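Local coordinates for protein STE5 (Saccharomyces cerevisiae, PDB 3FZE), which scaffolds the yeast pheromone-response pathway and, through its minimal scaffold domain, cocatalyses phosphorylation of the MAP kinase Fus3 by Ste7, at residues 165-168 with 172-175; 176-179 with 184-187. One frame throughout, in Å; residues are numbered along the deposited sequence. Where two conformers were deposited one is given.

Contact 1. Residues 165-168 with 172-175; sequences VEAS and FVLE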
ATOM      1  N   VAL A 165     -10.921   6.365   1.318  1.00 33.54           N
ATOM      2  CA  VAL A 165     -10.930   6.237   2.766  1.00 29.37           C
ATOM      3  C   VAL A 165      -9.845   7.119   3.362  1.00 30.64           C
ATOM      4  O   VAL A 165      -8.714   7.117   2.879  1.00 27.19           O
ATOM      5  CB  VAL A 165     -10.679   4.774   3.197  1.00 30.67           C
ATOM      6  CG1 VAL A 165     -10.455   4.688   4.700  1.00 34.83           C
ATOM      7  CG2 VAL A 165     -11.846   3.891   2.771  1.00 40.19           C
ATOM      8  N   GLU A 166     -10.183   7.870   4.405  1.00 27.12           N
ATOM      9  CA  GLU A 166      -9.212   8.765   5.036  1.00 31.91           C
ATOM     10  C   GLU A 166      -8.770   8.262   6.401  1.00 28.84           C
ATOM     11  O   GLU A 166      -9.570   7.729   7.169  1.00 31.63           O
ATOM     12  CB  GLU A 166      -9.766  10.186   5.157  1.00 31.23           C
ATOM     13  CG  GLU A 166      -9.817  10.949   3.842  1.00 40.85           C
ATOM     14  CD  GLU A 166     -10.504  12.295   3.974  1.00 53.47           C
ATOM     15  OE1 GLU A 166     -10.206  13.031   4.941  1.00 54.67           O
ATOM     16  OE2 GLU A 166     -11.344  12.620   3.108  1.00 60.12           O
ATOM     17  N   ALA A 167      -7.490   8.437   6.709  1.00 26.35           N
ATOM     18  CA  ALA A 167      -6.955   7.967   7.978  1.00 26.78           C
ATOM     19  C   ALA A 167      -5.971   8.967   8.568  1.00 28.64           C
ATOM     20  O   ALA A 167      -5.368   9.758   7.845  1.00 28.44           O
ATOM     21  CB  ALA A 167      -6.292   6.619   7.798  1.00 25.01           C
ATOM     22  N   SER A 168      -5.797   8.907   9.885  1.00 24.69           N
ATOM     23  CA  SER A 168      -5.015   9.909  10.599  1.00 32.81           C
ATOM     24  C   SER A 168      -3.504   9.750  10.431  1.00 30.98           C
ATOM     25  O   SER A 168      -2.774  10.739  10.372  1.00 28.94           O
ATOM     26  CB  SER A 168      -5.367   9.890  12.088  1.00 35.33           C
ATOM     27  OG  SER A 168      -5.018   8.646  12.660  1.00 31.57           O
ATOM     28  N   PHE A 172      -1.810   4.096  12.190  1.00 20.98           N
ATOM     29  CA  PHE A 172      -3.170   3.593  12.358  1.00 20.39           C
ATOM     30  C   PHE A 172      -3.580   2.683  11.209  1.00 20.91           C
ATOM     31  O   PHE A 172      -4.113   1.597  11.432  1.00 21.05           O
ATOM     32  CB  PHE A 172      -4.192   4.727  12.508  1.00 23.16           C
ATOM     33  CG  PHE A 172      -5.601   4.233  12.621  1.00 32.79           C
ATOM     34  CD1 PHE A 172      -6.115   3.852  13.846  1.00 29.31           C
ATOM     35  CD2 PHE A 172      -6.394   4.098  11.493  1.00 44.77           C
ATOM     36  CE1 PHE A 172      -7.406   3.369  13.952  1.00 41.00           C
ATOM     37  CE2 PHE A 172      -7.684   3.613  11.591  1.00 46.57           C
ATOM     38  CZ  PHE A 172      -8.186   3.248  12.822  1.00 43.39           C
ATOM     39  N   VAL A 173      -3.323   3.124   9.981  1.00 21.52           N
ATOM     40  CA  VAL A 173      -3.670   2.338   8.803  1.00 17.27           C
ATOM     41  C   VAL A 173      -2.974   0.985   8.808  1.00 17.23           C
ATOM     42  O   VAL A 173      -3.610  -0.063   8.635  1.00 18.01           O
ATOM     43  CB  VAL A 173      -3.286   3.073   7.505  1.00 22.69           C
ATOM     44  CG1 VAL A 173      -3.449   2.152   6.300  1.00 24.35           C
ATOM     45  CG2 VAL A 173      -4.133   4.318   7.337  1.00 22.82           C
ATOM     46  N   LEU A 174      -1.665   1.003   9.027  0.50 16.66           N
ATOM     47  CA  LEU A 174      -0.870  -0.217   8.931  0.50 17.70           C
ATOM     48  C   LEU A 174      -1.055  -1.166  10.124  0.50 16.99           C
ATOM     49  O   LEU A 174      -1.070  -2.383   9.953  0.50 18.95           O
ATOM     50  CB  LEU A 174       0.605   0.122   8.691  0.50 17.82           C
ATOM     51  CG  LEU A 174       0.838   0.805   7.341  0.50 17.37           C
ATOM     52  CD1 LEU A 174       2.282   1.279   7.214  0.50 17.22           C
ATOM     53  CD2 LEU A 174       0.466  -0.142   6.208  0.50 18.36           C
ATOM     54  N   GLU A 175      -1.205  -0.612  11.327  1.00 16.40           N
ATOM     55  CA  GLU A 175      -1.518  -1.433  12.495  1.00 14.41           C
ATOM     56  C   GLU A 175      -2.886  -2.083  12.303  1.00 18.70           C
ATOM     57  O   GLU A 175      -3.067  -3.263  12.610  1.00 20.30           O
ATOM     58  CB  GLU A 175      -1.472  -0.624  13.804  1.00 18.91           C
ATOM     59  CG  GLU A 175      -0.047  -0.345  14.283  1.00 21.22           C
ATOM     60  CD  GLU A 175       0.013   0.242  15.686  1.00 19.42           C
ATOM     61  OE1 GLU A 175      -1.030   0.680  16.196  1.00 21.51           O
ATOM     62  OE2 GLU A 175       1.117   0.268  16.271  1.00 30.39           O
TER
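In this vWA-like alpha/beta/alpha domain, the edge strand 165-167 of the mixed sheet leads through a two-residue turn into the final helix 170-180; where the chain folds back, Ala167 meets Phe172 and Val173, and Ser168 meets Phe172. The methyl of Ala167 points at the helix and faces two side chains. One is Val173, whose CG2 lies beside its own backbone N and is the branch directed at the strand; the modelled separation of the two methyls is too short to be trusted. The other is the Phe172 ring, approached obliquely, with Ala167 CB 4.5 Å from Phe172 CD2. Phe172 carries CG anti to the backbone N (chi1 177°), which swings the ring back alongside the strand end. Ser168 OG lies 4.0 Å from Phe172 CB, without a hydrogen bond to the helix segment. The amide of Phe172 is instead bonded to Ser169 OG, near the helix start. Ile148 of the neighbouring strand touches both Ala167 and Val173, and Thr5 of helix 2-14 also packs on Ala167. No hydrogen bond spans the two segments, so strand end and helix start meet through van der Waals contact, mostly between apolar side chains.

Contact 2. Residues 176-179 with 184-187; sequences TLCY and SFDE
Ser184 lies against the ring of Tyr179, a residue of helix 170-180 near its C-terminal end, where the chain after the helix passes beside its last turn. Ser184 CB comes obliquely to the phenol end, 3.6 Å from Tyr179 OH and 3.9 Å from Tyr179 CZ. Its hydroxyl serves its own loop: Asp186 N gives a weak but nearly straight bond to Ser184 OG (3.3 Å, 172°). Phe185 N donates to a water 2.9 Å away, and the same water lies in the plane of the Tyr179 ring, at its edge, 2.7 Å from Tyr179 OH. The Phe185 side chain, with CG anti to the carbonyl carbon (chi1 -47°), reaches back to the helix and turns the edge of its ring to Cys178. Cys178 SG stands 4.0 Å from Phe185 CE2 and 81° off the ring normal, a sulfur-aromatic contact at the edge. Ser43 of helix 35-50 touches both partners, and Asn42 also packs on Phe185. Asp186 OD1 accepts a hydrogen bond from His188 N, further along the chain. No direct hydrogen bond joins the two segments: on the polar side the link is water-mediated, between Tyr179 OH and Phe185 N, and on the apolar side it is sulfur-aromatic.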
ATOM      1  N   THR A 176      -3.842  -1.322  11.780  1.00 19.41           N
ATOM      2  CA  THR A 176      -5.174  -1.865  11.543  1.00 21.12           C
ATOM      3  C   THR A 176      -5.119  -2.988  10.516  1.00 21.05           C
ATOM      4  O   THR A 176      -5.745  -4.041  10.685  1.00 20.70           O
ATOM      5  CB  THR A 176      -6.172  -0.789  11.079  1.00 21.29           C
ATOM      6  OG1 THR A 176      -6.316   0.192  12.108  1.00 22.01           O
ATOM      7  CG2 THR A 176      -7.542  -1.427  10.810  1.00 21.57           C
ATOM      8  N   LEU A 177      -4.345  -2.774   9.460  1.00 19.00           N
ATOM      9  CA  LEU A 177      -4.209  -3.788   8.434  1.00 20.49           C
ATOM     10  C   LEU A 177      -3.601  -5.070   9.010  1.00 18.25           C
ATOM     11  O   LEU A 177      -4.148  -6.165   8.840  1.00 18.35           O
ATOM     12  CB  LEU A 177      -3.367  -3.245   7.277  1.00 15.66           C
ATOM     13  CG  LEU A 177      -3.082  -4.240   6.147  1.00 17.80           C
ATOM     14  CD1 LEU A 177      -4.372  -4.665   5.446  1.00 22.34           C
ATOM     15  CD2 LEU A 177      -2.080  -3.635   5.176  1.00 16.72           C
ATOM     16  N   CYS A 178      -2.479  -4.941   9.711  1.00 16.36           N
ATOM     17  CA  CYS A 178      -1.782  -6.118  10.220  1.00 16.00           C
ATOM     18  C   CYS A 178      -2.580  -6.853  11.282  1.00 16.66           C
ATOM     19  O   CYS A 178      -2.686  -8.091  11.264  1.00 19.32           O
ATOM     20  CB  CYS A 178      -0.422  -5.732  10.792  1.00 20.37           C
ATOM     21  SG  CYS A 178       0.730  -5.313   9.491  1.00 17.60           S
ATOM     22  N   TYR A 179      -3.132  -6.093  12.222  1.00 16.28           N
ATOM     23  CA  TYR A 179      -3.856  -6.699  13.328  1.00 16.95           C
ATOM     24  C   TYR A 179      -5.147  -7.369  12.869  1.00 17.27           C
ATOM     25  O   TYR A 179      -5.552  -8.374  13.444  1.00 21.16           O
ATOM     26  CB  TYR A 179      -4.087  -5.697  14.468  1.00 18.50           C
ATOM     27  CG  TYR A 179      -2.896  -5.600  15.392  1.00 18.18           C
ATOM     28  CD1 TYR A 179      -1.702  -5.008  14.953  1.00 21.21           C
ATOM     29  CD2 TYR A 179      -2.939  -6.129  16.666  1.00 16.78           C
ATOM     30  CE1 TYR A 179      -0.600  -4.943  15.787  1.00 19.59           C
ATOM     31  CE2 TYR A 179      -1.845  -6.063  17.513  1.00 21.46           C
ATOM     32  CZ  TYR A 179      -0.673  -5.476  17.058  1.00 23.58           C
ATOM     33  OH  TYR A 179       0.408  -5.417  17.914  1.00 30.25           O
ATOM     34  N   SER A 184       1.323  -9.239  14.461  1.00 26.07           N
ATOM     35  CA  SER A 184       1.872  -8.180  15.309  1.00 27.10           C
ATOM     36  C   SER A 184       3.345  -7.971  14.970  1.00 30.66           C
ATOM     37  O   SER A 184       3.876  -8.650  14.097  1.00 25.71           O
ATOM     38  CB  SER A 184       1.713  -8.524  16.790  1.00 38.70           C
ATOM     39  OG  SER A 184       2.770  -9.357  17.233  1.00 33.06           O
ATOM     40  N   PHE A 185       4.013  -7.046  15.659  1.00 26.11           N
ATOM     41  CA  PHE A 185       5.424  -6.787  15.362  1.00 25.84           C
ATOM     42  C   PHE A 185       6.382  -7.368  16.409  1.00 28.96           C
ATOM     43  O   PHE A 185       7.568  -7.030  16.422  1.00 34.01           O
ATOM     44  CB  PHE A 185       5.690  -5.277  15.222  1.00 27.69           C
ATOM     45  CG  PHE A 185       4.692  -4.544  14.351  1.00 26.56           C
ATOM     46  CD1 PHE A 185       4.234  -3.285  14.715  1.00 28.22           C
ATOM     47  CD2 PHE A 185       4.216  -5.109  13.177  1.00 25.31           C
ATOM     48  CE1 PHE A 185       3.321  -2.594  13.919  1.00 34.36           C
ATOM     49  CE2 PHE A 185       3.296  -4.422  12.375  1.00 26.40           C
ATOM     50  CZ  PHE A 185       2.854  -3.166  12.748  1.00 29.59           C
ATOM     51  N   ASP A 186       5.882  -8.240  17.277  1.00 30.28           N
ATOM     52  CA  ASP A 186       6.689  -8.727  18.393  1.00 33.27           C
ATOM     53  C   ASP A 186       7.759  -9.744  17.991  1.00 36.30           C
ATOM     54  O   ASP A 186       8.593 -10.135  18.809  1.00 42.01           O
ATOM     55  CB  ASP A 186       5.799  -9.301  19.501  1.00 32.21           C
ATOM     56  CG  ASP A 186       5.118 -10.592  19.092  1.00 31.98           C
ATOM     57  OD1 ASP A 186       5.355 -11.071  17.961  1.00 31.74           O
ATOM     58  OD2 ASP A 186       4.348 -11.135  19.912  1.00 40.65           O
ATOM     59  N   GLU A 187       7.729 -10.171  16.733  1.00 27.86           N
ATOM     60  CA  GLU A 187       8.708 -11.121  16.213  1.00 39.75           C
ATOM     61  C   GLU A 187       8.731 -12.423  17.009  1.00 42.15           C
ATOM     62  O   GLU A 187       9.788 -13.032  17.178  1.00 44.47           O
ATOM     63  CB  GLU A 187      10.110 -10.500  16.186  1.00 39.97           C
TER
HETATM   64  O   HOH W   1       2.967  -4.875  17.256  1.00 32.89           O

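From the N terminus of the region, strand 165-167 leads through a short turn into helix 170-180, and contact 1 closes that turn with three residues between its segments. The chain runs straight on from 172-175 into 176-179, and contact 2 then closes a second loop where the following residues come up beside the last turn of the helix. The two loops follow one another, neither nested nor crossed, with centres about 14 Å apart. They touch where Glu175 CG, on the shared helix, lies 4.1 Å from Phe185 CE1 of the loop. Contact 1 ties the helix to the sheet edge near helix 2-14, whereas contact 2 ties it to the C-terminal tail beside helix 35-50.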